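Local coordinates for diol-dehydratase (Roseburia inulinivorans, PDB 5I2A), which dehydrates 1,2-propanediol without vitamin B12, probably by glycyl radical chemistry, at residues A[11-14]-A[15-19]; A[244-247]-A[248-251]; A[258-261]-A[262-266]. One frame throughout, in Å; residues are numbered along the deposited sequence. Where two conformers were deposited one is given.

Interaction 1 of 3, residues A[11-14]-A[15-19]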
ATOM      1  N   LYS A  11     -40.511 -34.721   1.715  1.00 16.80           N
ATOM      2  CA  LYS A  11     -40.451 -33.280   1.633  1.00 20.03           C
ATOM      3  C   LYS A  11     -41.531 -32.629   2.496  1.00 26.01           C
ATOM      4  O   LYS A  11     -42.711 -32.922   2.337  1.00 28.31           O
ATOM      5  CB  LYS A  11     -40.598 -32.835   0.175  1.00 21.34           C
ATOM      6  CG  LYS A  11     -40.641 -31.310  -0.013  1.00 21.98           C
ATOM      7  CD  LYS A  11     -40.490 -30.918  -1.477  1.00 20.46           C
ATOM      8  CE  LYS A  11     -41.747 -30.318  -2.039  1.00 28.41           C
ATOM      9  NZ  LYS A  11     -41.459 -29.398  -3.170  1.00 30.05           N
ATOM     10  N   SER A  12     -41.121 -31.739   3.392  1.00 22.25           N
ATOM     11  CA  SER A  12     -42.052 -30.957   4.204  1.00 23.56           C
ATOM     12  C   SER A  12     -42.872 -29.967   3.373  1.00 25.10           C
ATOM     13  O   SER A  12     -42.389 -29.431   2.372  1.00 21.59           O
ATOM     14  CB  SER A  12     -41.293 -30.204   5.295  1.00 21.67           C
ATOM     15  OG  SER A  12     -42.113 -29.227   5.911  1.00 25.69           O
ATOM     16  N   ASP A  13     -44.105 -29.711   3.807  0.61 23.84           N
ATOM     17  CA  ASP A  13     -44.999 -28.816   3.077  0.61 22.02           C
ATOM     18  C   ASP A  13     -44.552 -27.361   3.210  0.61 21.52           C
ATOM     19  O   ASP A  13     -44.997 -26.493   2.458  0.61 20.07           O
ATOM     20  CB  ASP A  13     -46.455 -28.978   3.558  0.61 26.23           C
ATOM     21  CG  ASP A  13     -46.660 -28.548   5.009  0.61 26.07           C
ATOM     22  OD1 ASP A  13     -45.783 -28.815   5.859  0.61 28.46           O
ATOM     23  OD2 ASP A  13     -47.710 -27.940   5.300  0.61 33.39           O
ATOM     24  N   ARG A  14     -43.667 -27.103   4.167  1.00 20.75           N
ATOM     25  CA  ARG A  14     -43.081 -25.770   4.348  1.00 21.77           C
ATOM     26  C   ARG A  14     -42.319 -25.301   3.103  1.00 18.21           C
ATOM     27  O   ARG A  14     -42.370 -24.133   2.737  1.00 19.26           O
ATOM     28  CB  ARG A  14     -42.130 -25.777   5.555  1.00 21.45           C
ATOM     29  CG  ARG A  14     -41.513 -24.425   5.917  1.00 20.42           C
ATOM     30  CD  ARG A  14     -40.328 -24.609   6.861  1.00 16.41           C
ATOM     31  NE  ARG A  14     -40.616 -25.568   7.927  1.00 22.77           N
ATOM     32  CZ  ARG A  14     -41.055 -25.238   9.138  1.00 22.08           C
ATOM     33  NH1 ARG A  14     -41.250 -23.966   9.456  1.00 18.06           N
ATOM     34  NH2 ARG A  14     -41.298 -26.181  10.033  1.00 20.41           N
ATOM     35  N   ILE A  15     -41.622 -26.229   2.457  1.00 19.03           N
ATOM     36  CA  ILE A  15     -40.653 -25.880   1.420  1.00 20.73           C
ATOM     37  C   ILE A  15     -41.264 -25.103   0.253  1.00 20.23           C
ATOM     38  O   ILE A  15     -40.766 -24.053  -0.120  1.00 21.64           O
ATOM     39  CB  ILE A  15     -39.943 -27.146   0.881  1.00 19.35           C
ATOM     40  CG1 ILE A  15     -39.278 -27.899   2.035  1.00 17.73           C
ATOM     41  CG2 ILE A  15     -38.931 -26.787  -0.207  1.00 17.44           C
ATOM     42  CD1 ILE A  15     -38.496 -27.020   3.014  1.00 17.24           C
ATOM     43  N   LYS A  16     -42.354 -25.599  -0.309  1.00 20.49           N
ATOM     44  CA  LYS A  16     -42.983 -24.907  -1.428  1.00 17.45           C
ATOM     45  C   LYS A  16     -43.443 -23.502  -1.046  1.00 18.86           C
ATOM     46  O   LYS A  16     -43.388 -22.577  -1.863  1.00 19.30           O
ATOM     47  CB  LYS A  16     -44.171 -25.710  -1.968  1.00 23.67           C
ATOM     48  CG  LYS A  16     -44.888 -25.013  -3.116  1.00 25.58           C
ATOM     49  CD  LYS A  16     -45.917 -25.926  -3.770  1.00 35.91           C
ATOM     50  CE  LYS A  16     -46.326 -25.390  -5.133  1.00 37.71           C
ATOM     51  NZ  LYS A  16     -47.024 -24.086  -5.023  1.00 37.36           N
ATOM     52  N   ARG A  17     -43.886 -23.328   0.193  1.00 17.35           N
ATOM     53  CA  ARG A  17     -44.309 -21.999   0.620  1.00 17.65           C
ATOM     54  C   ARG A  17     -43.098 -21.067   0.768  1.00 17.64           C
ATOM     55  O   ARG A  17     -43.175 -19.889   0.426  1.00 18.07           O
ATOM     56  CB  ARG A  17     -45.113 -22.074   1.926  1.00 19.75           C
ATOM     57  CG  ARG A  17     -46.417 -22.920   1.789  1.00 23.60           C
ATOM     58  CD  ARG A  17     -47.372 -22.688   2.961  1.00 23.28           C
ATOM     59  NE  ARG A  17     -46.855 -23.244   4.202  1.00 20.33           N
ATOM     60  CZ  ARG A  17     -47.065 -24.493   4.607  1.00 24.51           C
ATOM     61  NH1 ARG A  17     -47.798 -25.313   3.868  1.00 25.90           N
ATOM     62  NH2 ARG A  17     -46.553 -24.921   5.753  1.00 19.65           N
ATOM     63  N   LEU A  18     -41.990 -21.597   1.277  1.00 16.77           N
ATOM     64  CA  LEU A  18     -40.748 -20.821   1.334  1.00 20.93           C
ATOM     65  C   LEU A  18     -40.348 -20.378  -0.060  1.00 16.86           C
ATOM     66  O   LEU A  18     -39.989 -19.222  -0.271  1.00 19.56           O
ATOM     67  CB  LEU A  18     -39.612 -21.629   1.964  1.00 12.89           C
ATOM     68  CG  LEU A  18     -39.831 -21.957   3.432  1.00 15.33           C
ATOM     69  CD1 LEU A  18     -38.789 -22.953   3.924  1.00 17.59           C
ATOM     70  CD2 LEU A  18     -39.812 -20.679   4.264  1.00 15.06           C
ATOM     71  N   VAL A  19     -40.421 -21.304  -1.009  1.00 19.49           N
ATOM     72  CA  VAL A  19     -40.016 -21.017  -2.378  1.00 18.58           C
ATOM     73  C   VAL A  19     -40.892 -19.945  -3.042  1.00 20.95           C
ATOM     74  O   VAL A  19     -40.376 -18.966  -3.595  1.00 18.34           O
ATOM     75  CB  VAL A  19     -40.022 -22.296  -3.229  1.00 19.63           C
ATOM     76  CG1 VAL A  19     -39.947 -21.953  -4.697  1.00 17.53           C
ATOM     77  CG2 VAL A  19     -38.850 -23.191  -2.829  1.00 15.02           C
TER
HETATM   78  O   HOH W   1     -43.351 -28.371  -0.075  1.00 19.66           O
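K11 lies alongside I15, its CG 4.2 Å from I15 CG1, where a loop turns into helix 14-22 and serine capping opens the first turn. The K11 amine continues to H373 O on helix 362-374. S12 follows with the capping bond: its OG accepts from R14 N at 3.2 Å and also meets the carboxylate of E314. S12 O accepts I15 N, and a water links the same oxygen to K16 N. D13 has two conformers; in one of them, chi1 of 65° sets CG between the backbone N and carbonyl carbon and brings OD2 to the edge of the R17 guanidinium. The salt bridge of that conformer, which may not be constant, runs from OD2 to R17 NH1 at 3.0 Å, within the guanidinium plane, with a weak second bond from NH2; the two flat groups stand 78° apart. R17 NE turns to E71 instead. R14 sends its guanidinium away to E243, E314 and the carbonyl of E71, three groups that hold the buried charge. Its aliphatic stem packs on L18: CG and CD both lie 3.7 Å from L18 CD1, while R14 O accepts L18 N at 3.0 Å.

Interaction 2 of 3, residues A[244-247]-A[248-251]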
ATOM      1  N   LEU A 244     -39.585 -20.445  16.600  1.00 23.69           N
ATOM      2  CA  LEU A 244     -38.925 -19.173  16.838  1.00 21.23           C
ATOM      3  C   LEU A 244     -38.055 -19.223  18.083  1.00 26.60           C
ATOM      4  O   LEU A 244     -36.954 -18.657  18.098  1.00 24.39           O
ATOM      5  CB  LEU A 244     -39.954 -18.051  16.953  1.00 19.97           C
ATOM      6  CG  LEU A 244     -40.589 -17.664  15.616  1.00 23.51           C
ATOM      7  CD1 LEU A 244     -41.888 -16.899  15.810  1.00 19.97           C
ATOM      8  CD2 LEU A 244     -39.612 -16.848  14.768  1.00 24.08           C
ATOM      9  N   LEU A 245     -38.532 -19.900  19.127  1.00 24.79           N
ATOM     10  CA  LEU A 245     -37.749 -20.004  20.356  1.00 23.23           C
ATOM     11  C   LEU A 245     -36.501 -20.850  20.136  1.00 22.66           C
ATOM     12  O   LEU A 245     -35.461 -20.584  20.733  1.00 27.22           O
ATOM     13  CB  LEU A 245     -38.581 -20.579  21.506  1.00 24.51           C
ATOM     14  CG  LEU A 245     -39.622 -19.647  22.135  1.00 26.23           C
ATOM     15  CD1 LEU A 245     -40.487 -20.432  23.106  1.00 28.08           C
ATOM     16  CD2 LEU A 245     -38.946 -18.466  22.842  1.00 22.74           C
ATOM     17  N   THR A 246     -36.600 -21.866  19.284  1.00 20.65           N
ATOM     18  CA  THR A 246     -35.427 -22.669  18.950  1.00 24.55           C
ATOM     19  C   THR A 246     -34.415 -21.814  18.168  1.00 21.52           C
ATOM     20  O   THR A 246     -33.220 -21.853  18.447  1.00 20.30           O
ATOM     21  CB  THR A 246     -35.794 -23.922  18.134  1.00 27.41           C
ATOM     22  OG1 THR A 246     -36.585 -24.804  18.940  1.00 27.27           O
ATOM     23  CG2 THR A 246     -34.526 -24.660  17.695  1.00 22.13           C
ATOM     24  N   ILE A 247     -34.914 -21.026  17.218  1.00 22.53           N
ATOM     25  CA  ILE A 247     -34.071 -20.123  16.437  1.00 23.36           C
ATOM     26  C   ILE A 247     -33.278 -19.199  17.372  1.00 24.11           C
ATOM     27  O   ILE A 247     -32.069 -19.021  17.204  1.00 23.99           O
ATOM     28  CB  ILE A 247     -34.911 -19.289  15.425  1.00 22.11           C
ATOM     29  CG1 ILE A 247     -35.399 -20.175  14.284  1.00 21.40           C
ATOM     30  CG2 ILE A 247     -34.098 -18.163  14.836  1.00 20.79           C
ATOM     31  CD1 ILE A 247     -36.426 -19.502  13.396  1.00 19.55           C
ATOM     32  N   ALA A 248     -33.950 -18.650  18.377  1.00 23.65           N
ATOM     33  CA  ALA A 248     -33.291 -17.765  19.335  1.00 23.30           C
ATOM     34  C   ALA A 248     -32.182 -18.478  20.090  1.00 23.28           C
ATOM     35  O   ALA A 248     -31.106 -17.917  20.273  1.00 25.08           O
ATOM     36  CB  ALA A 248     -34.301 -17.177  20.314  1.00 23.38           C
ATOM     37  N   ARG A 249     -32.428 -19.713  20.522  1.00 23.46           N
ATOM     38  CA  ARG A 249     -31.397 -20.477  21.228  1.00 25.06           C
ATOM     39  C   ARG A 249     -30.213 -20.779  20.307  1.00 22.99           C
ATOM     40  O   ARG A 249     -29.058 -20.686  20.720  1.00 22.54           O
ATOM     41  CB  ARG A 249     -31.959 -21.796  21.798  1.00 24.48           C
ATOM     42  CG  ARG A 249     -32.940 -21.609  22.969  1.00 34.93           C
ATOM     43  CD  ARG A 249     -33.282 -22.931  23.680  1.00 31.69           C
ATOM     44  NE  ARG A 249     -33.789 -23.938  22.751  1.00 34.12           N
ATOM     45  CZ  ARG A 249     -35.070 -24.081  22.415  1.00 36.79           C
ATOM     46  NH1 ARG A 249     -35.994 -23.287  22.944  1.00 37.32           N
ATOM     47  NH2 ARG A 249     -35.425 -25.022  21.548  1.00 36.60           N
ATOM     48  N   VAL A 250     -30.507 -21.142  19.067  1.00 22.50           N
ATOM     49  CA  VAL A 250     -29.461 -21.488  18.110  1.00 18.62           C
ATOM     50  C   VAL A 250     -28.567 -20.267  17.811  1.00 15.23           C
ATOM     51  O   VAL A 250     -27.348 -20.355  17.866  1.00 18.61           O
ATOM     52  CB  VAL A 250     -30.069 -22.035  16.801  1.00 19.13           C
ATOM     53  CG1 VAL A 250     -29.034 -22.031  15.689  1.00 19.01           C
ATOM     54  CG2 VAL A 250     -30.626 -23.442  17.026  1.00 19.19           C
ATOM     55  N   CYS A 251     -29.187 -19.128  17.531  1.00 19.13           N
ATOM     56  CA  CYS A 251     -28.434 -17.942  17.130  1.00 20.03           C
ATOM     57  C   CYS A 251     -27.632 -17.315  18.271  1.00 23.17           C
ATOM     58  O   CYS A 251     -26.716 -16.529  18.021  1.00 20.98           O
ATOM     59  CB  CYS A 251     -29.364 -16.902  16.525  1.00 13.17           C
ATOM     60  SG  CYS A 251     -30.083 -17.415  14.939  1.00 19.80           S
TER
HETATM   61  O   HOH W   2     -38.733 -24.531  21.248  1.00 29.46           O
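R249 folds back along helix 238-253 over the preceding turn, formed by L245 and T246. Its CB lies 3.6 Å from T246 O, and CG comes 3.5 Å from L245 O, the oxygen that also accepts R249 N in the regular helical ladder. A bend at chi3 (-55°) then turns the chain back, laying one guanidinium face over T246 CA and L245 O, with CZ 3.8 Å from T246 CA. At the tip the two nitrogens part: NH1 passes L245 CB at 4.0 Å, and NH2 comes to 2.9 Å from T246 OG1. A water at the guanidinium edge accepts from T246 OG1 at 3.2 Å and weakly from NH1; Q242 O, one turn back, is a second acceptor for the hydroxyl, whose single proton the two must share or take in turn. With an alanine in place of T246, the water and Q242 O would probably lose their hydroxyl partner, the R249 guanidinium would turn more freely and a gap would open beside V250 CG2. Two further contacts are apolar. T246 CG2 sits 4.1 Å from V250 CG2 beside helix 262-279, and I247 CG2 meets C251 SG at 4.1 Å against helix 200-233. Polar contacts thus gather on the exposed flank, where water and backbone oxygens are likely to ease the arginine's charge, while methyls and sulfur face the neighbouring helices.

Interaction 3 of 3, residues A[258-261]-A[262-266]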
ATOM      1  N   PRO A 258     -18.687 -23.545  19.010  1.00 16.67           N
ATOM      2  CA  PRO A 258     -18.806 -24.787  18.241  1.00 17.09           C
ATOM      3  C   PRO A 258     -20.255 -25.263  18.150  1.00 21.11           C
ATOM      4  O   PRO A 258     -21.009 -25.127  19.113  1.00 22.77           O
ATOM      5  CB  PRO A 258     -17.947 -25.777  19.038  1.00 19.51           C
ATOM      6  CG  PRO A 258     -16.919 -24.908  19.717  1.00 17.17           C
ATOM      7  CD  PRO A 258     -17.653 -23.644  20.061  1.00 15.19           C
ATOM      8  N   ALA A 259     -20.639 -25.787  16.992  1.00 21.38           N
ATOM      9  CA  ALA A 259     -22.007 -26.247  16.779  1.00 21.57           C
ATOM     10  C   ALA A 259     -22.312 -27.484  17.625  1.00 22.54           C
ATOM     11  O   ALA A 259     -21.589 -28.467  17.552  1.00 19.21           O
ATOM     12  CB  ALA A 259     -22.240 -26.550  15.302  1.00 18.30           C
ATOM     13  N   GLU A 260     -23.397 -27.429  18.395  1.00 21.45           N
ATOM     14  CA  GLU A 260     -23.803 -28.529  19.282  1.00 30.01           C
ATOM     15  C   GLU A 260     -24.922 -29.413  18.729  1.00 27.29           C
ATOM     16  O   GLU A 260     -25.314 -30.386  19.358  1.00 26.67           O
ATOM     17  CB  GLU A 260     -24.266 -27.972  20.627  1.00 26.14           C
ATOM     18  CG  GLU A 260     -23.383 -26.890  21.186  1.00 34.85           C
ATOM     19  CD  GLU A 260     -22.493 -27.385  22.295  1.00 46.01           C
ATOM     20  OE1 GLU A 260     -21.833 -28.436  22.110  1.00 48.50           O
ATOM     21  OE2 GLU A 260     -22.467 -26.723  23.354  1.00 49.02           O
ATOM     22  N   SER A 261     -25.454 -29.052  17.571  1.00 25.20           N
ATOM     23  CA  SER A 261     -26.539 -29.809  16.962  1.00 24.04           C
ATOM     24  C   SER A 261     -26.498 -29.660  15.451  1.00 27.13           C
ATOM     25  O   SER A 261     -25.769 -28.810  14.932  1.00 25.26           O
ATOM     26  CB  SER A 261     -27.894 -29.337  17.490  1.00 22.23           C
ATOM     27  OG  SER A 261     -28.206 -28.053  16.990  1.00 24.33           O
ATOM     28  N   PHE A 262     -27.275 -30.476  14.740  1.00 19.67           N
ATOM     29  CA  PHE A 262     -27.291 -30.369  13.297  1.00 20.98           C
ATOM     30  C   PHE A 262     -27.896 -29.024  12.908  1.00 20.66           C
ATOM     31  O   PHE A 262     -27.410 -28.378  11.989  1.00 21.93           O
ATOM     32  CB  PHE A 262     -28.058 -31.521  12.640  1.00 19.73           C
ATOM     33  CG  PHE A 262     -27.987 -31.512  11.135  1.00 17.30           C
ATOM     34  CD1 PHE A 262     -26.771 -31.676  10.486  1.00 18.20           C
ATOM     35  CD2 PHE A 262     -29.126 -31.330  10.371  1.00 19.47           C
ATOM     36  CE1 PHE A 262     -26.697 -31.663   9.096  1.00 17.46           C
ATOM     37  CE2 PHE A 262     -29.064 -31.320   8.979  1.00 16.77           C
ATOM     38  CZ  PHE A 262     -27.842 -31.487   8.344  1.00 16.37           C
ATOM     39  N   GLN A 263     -28.942 -28.588  13.607  1.00 15.69           N
ATOM     40  CA  GLN A 263     -29.532 -27.302  13.259  1.00 18.63           C
ATOM     41  C   GLN A 263     -28.527 -26.162  13.531  1.00 18.81           C
ATOM     42  O   GLN A 263     -28.449 -25.206  12.757  1.00 19.41           O
ATOM     43  CB  GLN A 263     -30.841 -27.046  14.012  1.00 18.59           C
ATOM     44  CG  GLN A 263     -31.413 -25.650  13.723  1.00 18.89           C
ATOM     45  CD  GLN A 263     -32.882 -25.503  14.092  1.00 24.53           C
ATOM     46  OE1 GLN A 263     -33.528 -26.459  14.505  1.00 22.93           O
ATOM     47  NE2 GLN A 263     -33.406 -24.288  13.965  1.00 18.63           N
ATOM     48  N   GLU A 264     -27.767 -26.264  14.619  1.00 17.54           N
ATOM     49  CA  GLU A 264     -26.730 -25.263  14.907  1.00 18.87           C
ATOM     50  C   GLU A 264     -25.658 -25.257  13.807  1.00 18.03           C
ATOM     51  O   GLU A 264     -25.225 -24.192  13.378  1.00 19.02           O
ATOM     52  CB  GLU A 264     -26.098 -25.505  16.273  1.00 19.44           C
ATOM     53  CG  GLU A 264     -26.947 -24.953  17.413  1.00 20.12           C
ATOM     54  CD  GLU A 264     -26.266 -25.002  18.776  1.00 23.89           C
ATOM     55  OE1 GLU A 264     -25.065 -25.347  18.868  1.00 24.04           O
ATOM     56  OE2 GLU A 264     -26.949 -24.671  19.763  1.00 27.06           O
ATOM     57  N   ALA A 265     -25.265 -26.438  13.339  1.00 16.26           N
ATOM     58  CA  ALA A 265     -24.318 -26.548  12.244  1.00 17.54           C
ATOM     59  C   ALA A 265     -24.877 -25.888  10.987  1.00 18.54           C
ATOM     60  O   ALA A 265     -24.171 -25.145  10.321  1.00 20.15           O
ATOM     61  CB  ALA A 265     -23.969 -27.998  11.977  1.00 14.91           C
ATOM     62  N   CYS A 266     -26.151 -26.136  10.686  1.00 17.31           N
ATOM     63  CA  CYS A 266     -26.799 -25.546   9.515  1.00 14.22           C
ATOM     64  C   CYS A 266     -26.862 -24.026   9.596  1.00 20.29           C
ATOM     65  O   CYS A 266     -26.593 -23.330   8.608  1.00 16.78           O
ATOM     66  CB  CYS A 266     -28.222 -26.091   9.339  1.00 15.42           C
ATOM     67  SG  CYS A 266     -28.281 -27.790   8.776  1.00 18.77           S
TER
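An N-cap begins helix 262-279: S261 OG accepts from E264 N at 3.0 Å with an N-H...O angle of 160°. The serine oxygen stands between its own backbone N and carbonyl carbon (chi1 71°), which turns it back over the first turn, where it also touches E264 CG at 3.4 Å. The E264 carboxylate in turn reaches back past the cap to accept from E260 N in the loop. That bond is short, OE1 to E260 N 2.7 Å, and reaches the oxygen on its anti side, 32° out of the carboxylate plane. The same OE1 is bonded by N253 ND2 of helix 238-253, so two donors grip it and fix the turn of the carboxylate. E260 and E264 run side by side, yet E260 OE2 stays 5.4 Å from E264 OE1, which is likely to limit repulsion between the two charges. Behind the cap, A259 CB packs on A265 CB at 4.0 Å, with Y297 covering both alanines, and S261 O accepts A265 N at 2.9 Å to close the first alpha-helical turn. F262 N bonds to D301, and the F262 ring, edge-to-face with Y298, has C266 SG over one face, 3.6 Å above the ring plane and offset toward the rim.

Interactions 2 and 3 belong to consecutive helices, 238-253 and 262-279, which pack directly: V250 CG1 meets E264 CG at 4.0 Å, and T246 CG2 meets Q263 OE1 at 3.8 Å. Interaction 1 touches neither, its nearest atoms about 8 Å from interaction 2 and about 9 Å from interaction 3, but R14 ties it to helix 238-253 through E243, and helix 309-323 borders both it and interaction 3. Interactions 1 and 3 are partly buried helix starts; in both, a serine oxygen accepts a first-turn N-H, while the acid pairs with an arginine in interaction 1 and with a loop N-H in interaction 3. Interaction 2, mostly buried within helix 238-253, mixes apolar packing with a threonine-arginine polar flank.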